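Local coordinates for putative yopH targeting protein (Yersinia pestis, PDB 4GF3) that probably serves as the dedicated type III secretion chaperone of the effector YopH, binding it before export and targeting it for secretion, at residues A50-G55 against S111-A116; A54-G59 against D86-L91. All blocks are in the same frame, centred on the assembly; numbering follows the deposited sequence.

Contact 1: A50-G55 against S111-A116; sequences AFMRAG and SLVDKA
The carbonyl oxygen of Ala-116 and the backbone N-H of Gly-55 are joined through one water, which donates to Ala-116 O at 2.8 Å and accepts from Gly-55 N at 2.9 Å. No direct hydrogen bond links the two segments, so this water supplies a polar tie beside packing that is mostly apolar. Met-52 carries much of that packing. Its CG stands between the backbone N and the carbonyl carbon (chi1 68°), CA to SD runs extended, and a bend at chi3 (-76°) turns the methyl along the helix. The sulfur lies against the turn that starts at Leu-112, 3.7 Å from Leu-112 O and also touching Leu-112 CB, while CE touches CB of Ala-116 at 3.6 Å, one turn further on. Leu-112 O also accepts the helical bond from Ala-116 N, so the sulfur rests beside a carbonyl already engaged. At one end of Met-52, CD1 of Leu-112 lies 4.1 Å from CB of Ala-50; at the other, CB of Ala-54 and CB of Ala-116 are 3.8 Å apart. These small residues let strand and helix close in, the CA-CA separation falling from 7.2 Å at Met-52 and Leu-112 to 5.4 Å at Ala-54 and Ala-116. The short segments run nearly parallel, 17° apart. Strand 47-56 is the central strand of the antiparallel sheet, and helix 102-118 packs on one face of it in the alpha+beta fold of the CesT-family chaperones. Trp-36 and Val-38 of strand 36-42 and Leu-91 of strand 88-96 extend the same apolar layer beneath the helix.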
# COMPACT_ATOMS: atom_id res chain seq x y z
N ALA A 50 -1.68 2.76 2.73
CA ALA A 50 -1.42 1.85 1.66
C ALA A 50 -0.90 0.58 2.31
O ALA A 50 -0.06 0.60 3.25
CB ALA A 50 -0.39 2.42 0.72
N PHE A 51 -1.48 -0.53 1.93
CA PHE A 51 -1.16 -1.81 2.63
C PHE A 51 -1.39 -3.03 1.78
O PHE A 51 -2.20 -3.00 0.82
CB PHE A 51 -1.91 -1.92 3.99
CG PHE A 51 -3.38 -2.12 3.87
CD1 PHE A 51 -3.94 -3.41 3.87
CD2 PHE A 51 -4.22 -1.03 3.76
CE1 PHE A 51 -5.29 -3.60 3.77
CE2 PHE A 51 -5.59 -1.22 3.71
CZ PHE A 51 -6.12 -2.50 3.72
N MET A 52 -0.69 -4.11 2.14
CA MET A 52 -0.80 -5.39 1.43
C MET A 52 -0.59 -6.57 2.39
O MET A 52 0.17 -6.48 3.40
CB MET A 52 0.18 -5.44 0.26
CG MET A 52 1.64 -5.48 0.59
SD MET A 52 2.60 -5.78 -0.89
CE MET A 52 2.35 -7.53 -1.20
N ARG A 53 -1.27 -7.66 2.09
CA ARG A 53 -0.98 -8.93 2.74
C ARG A 53 0.13 -9.61 1.94
O ARG A 53 0.05 -9.78 0.72
CB ARG A 53 -2.22 -9.83 2.84
CG ARG A 53 -2.04 -11.17 3.61
CD ARG A 53 -3.41 -11.74 4.00
NE ARG A 53 -3.41 -13.05 4.69
CZ ARG A 53 -3.47 -14.23 4.08
NH1 ARG A 53 -3.46 -14.29 2.75
NH2 ARG A 53 -3.50 -15.37 4.79
N ALA A 54 1.17 -9.99 2.65
CA ALA A 54 2.24 -10.76 2.07
C ALA A 54 2.19 -12.24 2.57
O ALA A 54 1.12 -12.73 3.04
CB ALA A 54 3.55 -10.06 2.37
N GLY A 55 3.34 -12.91 2.56
CA GLY A 55 3.41 -14.36 2.86
C GLY A 55 3.48 -14.68 4.33
O GLY A 55 3.57 -13.78 5.19
N SER A 111 7.99 -0.14 -2.60
CA SER A 111 8.66 -0.59 -1.35
C SER A 111 7.87 -1.70 -0.66
O SER A 111 8.45 -2.66 -0.11
CB SER A 111 8.84 0.58 -0.40
OG SER A 111 9.81 1.47 -0.94
N LEU A 112 6.55 -1.57 -0.71
CA LEU A 112 5.67 -2.60 -0.15
C LEU A 112 5.94 -3.92 -0.85
O LEU A 112 6.19 -4.96 -0.21
CB LEU A 112 4.19 -2.19 -0.35
CG LEU A 112 3.62 -1.14 0.58
CD1 LEU A 112 2.23 -0.64 0.21
CD2 LEU A 112 3.61 -1.60 2.03
N VAL A 113 5.91 -3.86 -2.20
CA VAL A 113 6.15 -5.03 -3.04
C VAL A 113 7.53 -5.60 -2.78
O VAL A 113 7.71 -6.82 -2.65
CB VAL A 113 5.91 -4.70 -4.55
CG1 VAL A 113 6.46 -5.80 -5.44
CG2 VAL A 113 4.41 -4.49 -4.77
N ASP A 114 8.53 -4.74 -2.69
CA ASP A 114 9.90 -5.23 -2.43
C ASP A 114 10.04 -5.93 -1.07
O ASP A 114 10.77 -6.92 -0.94
CB ASP A 114 10.91 -4.06 -2.51
CG ASP A 114 11.28 -3.64 -3.96
OD1 ASP A 114 11.20 -4.45 -4.91
OD2 ASP A 114 11.70 -2.48 -4.13
N LYS A 115 9.36 -5.41 -0.06
CA LYS A 115 9.38 -5.98 1.31
C LYS A 115 8.74 -7.34 1.30
O LYS A 115 9.32 -8.28 1.86
CB LYS A 115 8.67 -5.07 2.31
CG LYS A 115 8.88 -5.39 3.81
CD LYS A 115 10.34 -5.43 4.27
CE LYS A 115 10.47 -5.61 5.77
NZ LYS A 115 11.87 -5.54 6.27
N ALA A 116 7.61 -7.46 0.59
CA ALA A 116 6.94 -8.71 0.42
C ALA A 116 7.83 -9.80 -0.20
O ALA A 116 7.95 -10.90 0.32
CB ALA A 116 5.69 -8.47 -0.37
O HOH W 1 6.03 -12.43 1.57

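Contact 2: A54-G59 against D86-L91; sequences AGILTG and DDHWLL
His-88 lays its side chain along the backbone of Ala-54 to Ile-56. Its CB lies 3.6 Å from Ala-54 O, and CG, beside the backbone N (chi1 -73°), brings the ring against the backbone of the neighbouring strand. ND1 donates to Ala-54 O at 2.8 Å, in that carbonyl's plane but 21° out of the ring plane, with a bent N-H...O angle of 146°. Beyond it, CE1 passes Ile-56 N, which sits over the ring centre, and at the far rim CD2 and NE2 meet CB of Ile-56, a CH-pi contact over the same face. Ile-56 and His-88 form a non-hydrogen-bonded antiparallel pair, flanked by backbone bonds: Trp-89 N to Gly-55 O (3.1 Å) and Leu-57 N to Asp-87 O (2.7 Å). Further along the strand, Ala-54 N donates to Trp-89 O at 2.8 Å. Leu-57 reaches back to Asp-87, CD2 of Leu-57 lying 3.7 Å from CB of Asp-87, and sits obliquely beside the indole of Trp-89, whose NE1 is hydrogen-bonded to Gln-62. This is where strand 47-56 leaves its neighbour 88-96: Leu-57 and Trp-89 pack on Leu-83 of strand 80-83 and reach helix 60-68, while Leu-91 turns to helix 102-118.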
# COMPACT_ATOMS: atom_id res chain seq x y z
N ALA A 54 1.17 -9.99 2.65
CA ALA A 54 2.24 -10.76 2.07
C ALA A 54 2.19 -12.24 2.57
O ALA A 54 1.12 -12.73 3.04
CB ALA A 54 3.55 -10.06 2.37
N GLY A 55 3.34 -12.91 2.56
CA GLY A 55 3.41 -14.36 2.86
C GLY A 55 3.48 -14.68 4.33
O GLY A 55 3.57 -13.78 5.19
N ILE A 56 3.38 -15.96 4.64
CA ILE A 56 3.44 -16.44 6.02
C ILE A 56 4.82 -16.17 6.63
O ILE A 56 5.84 -16.20 5.93
CB ILE A 56 3.05 -17.92 6.12
CG1 ILE A 56 2.78 -18.27 7.58
CG2 ILE A 56 4.11 -18.83 5.50
CD1 ILE A 56 2.06 -19.56 7.83
N LEU A 57 4.89 -15.91 7.94
CA LEU A 57 6.20 -15.72 8.54
C LEU A 57 7.07 -16.93 8.40
O LEU A 57 6.62 -18.05 8.56
CB LEU A 57 6.13 -15.29 10.01
CG LEU A 57 5.85 -16.29 11.08
CD1 LEU A 57 7.13 -16.93 11.63
CD2 LEU A 57 5.08 -15.61 12.20
N THR A 58 8.35 -16.72 8.14
CA THR A 58 9.28 -17.83 7.88
C THR A 58 9.86 -18.40 9.18
O THR A 58 10.18 -19.56 9.25
CB THR A 58 10.47 -17.36 7.03
OG1 THR A 58 11.26 -16.43 7.80
CG2 THR A 58 10.00 -16.70 5.75
N GLY A 59 10.03 -17.56 10.20
CA GLY A 59 10.62 -18.04 11.44
C GLY A 59 10.81 -16.93 12.44
O GLY A 59 10.59 -15.77 12.12
N ASP A 86 -3.15 -15.32 11.06
CA ASP A 86 -2.61 -16.51 10.48
C ASP A 86 -1.09 -16.45 10.22
O ASP A 86 -0.54 -17.27 9.51
CB ASP A 86 -3.44 -16.81 9.26
CG ASP A 86 -4.88 -17.20 9.66
OD1 ASP A 86 -5.02 -17.96 10.67
OD2 ASP A 86 -5.85 -16.74 8.99
N ASP A 87 -0.45 -15.50 10.88
CA ASP A 87 0.99 -15.35 10.84
C ASP A 87 1.45 -14.87 9.43
O ASP A 87 2.63 -15.02 9.11
CB ASP A 87 1.70 -16.66 11.25
CG ASP A 87 1.38 -17.10 12.69
OD1 ASP A 87 0.79 -16.30 13.47
OD2 ASP A 87 1.76 -18.21 13.06
N HIS A 88 0.53 -14.34 8.63
CA HIS A 88 0.95 -13.58 7.44
C HIS A 88 1.31 -12.18 7.79
O HIS A 88 0.65 -11.48 8.58
CB HIS A 88 -0.10 -13.54 6.33
CG HIS A 88 -0.24 -14.83 5.60
ND1 HIS A 88 -0.21 -14.93 4.23
CD2 HIS A 88 -0.41 -16.08 6.08
CE1 HIS A 88 -0.39 -16.20 3.89
NE2 HIS A 88 -0.49 -16.92 4.99
N TRP A 89 2.36 -11.74 7.11
CA TRP A 89 2.78 -10.38 7.20
C TRP A 89 1.76 -9.46 6.55
O TRP A 89 1.24 -9.75 5.46
CB TRP A 89 4.13 -10.19 6.53
CG TRP A 89 5.23 -10.84 7.30
CD1 TRP A 89 6.01 -11.93 6.95
CD2 TRP A 89 5.73 -10.38 8.55
NE1 TRP A 89 6.96 -12.16 7.91
CE2 TRP A 89 6.81 -11.22 8.91
CE3 TRP A 89 5.39 -9.32 9.39
CZ2 TRP A 89 7.53 -11.05 10.10
CZ3 TRP A 89 6.10 -9.17 10.59
CH2 TRP A 89 7.17 -10.02 10.91
N LEU A 90 1.49 -8.37 7.23
CA LEU A 90 0.66 -7.30 6.71
C LEU A 90 1.55 -6.05 6.71
O LEU A 90 1.91 -5.53 7.78
CB LEU A 90 -0.54 -7.09 7.61
CG LEU A 90 -1.74 -6.30 7.02
CD1 LEU A 90 -2.95 -6.50 7.91
CD2 LEU A 90 -1.46 -4.82 6.83
N LEU A 91 1.86 -5.57 5.51
CA LEU A 91 2.85 -4.52 5.27
C LEU A 91 2.08 -3.24 4.99
O LEU A 91 1.06 -3.24 4.24
CB LEU A 91 3.73 -4.89 4.11
CG LEU A 91 4.41 -6.26 4.13
CD1 LEU A 91 5.25 -6.40 2.87
CD2 LEU A 91 5.20 -6.41 5.41

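Both contacts use strand 47-56 and share Ala-54 and Gly-55. Contact 1 is buried, about 7 Å from the chain centre to its own centre, and joins the sheet to helix 102-118 by hydrocarbon and sulfur packing with one bridging water. Contact 2 lies further out, about 16 Å from the chain centre to its own, and is partly exposed; it is sheet pairing, held by backbone bonds and an imidazole, and has apolar packing toward helix 60-68. The two meet where Met-52 pairs with Leu-91, whose side chain reaches back to the helix. Ala-54 serves both, its backbone hydrogen-bonded to the neighbouring strand, its methyl packing on both the helix and Leu-91.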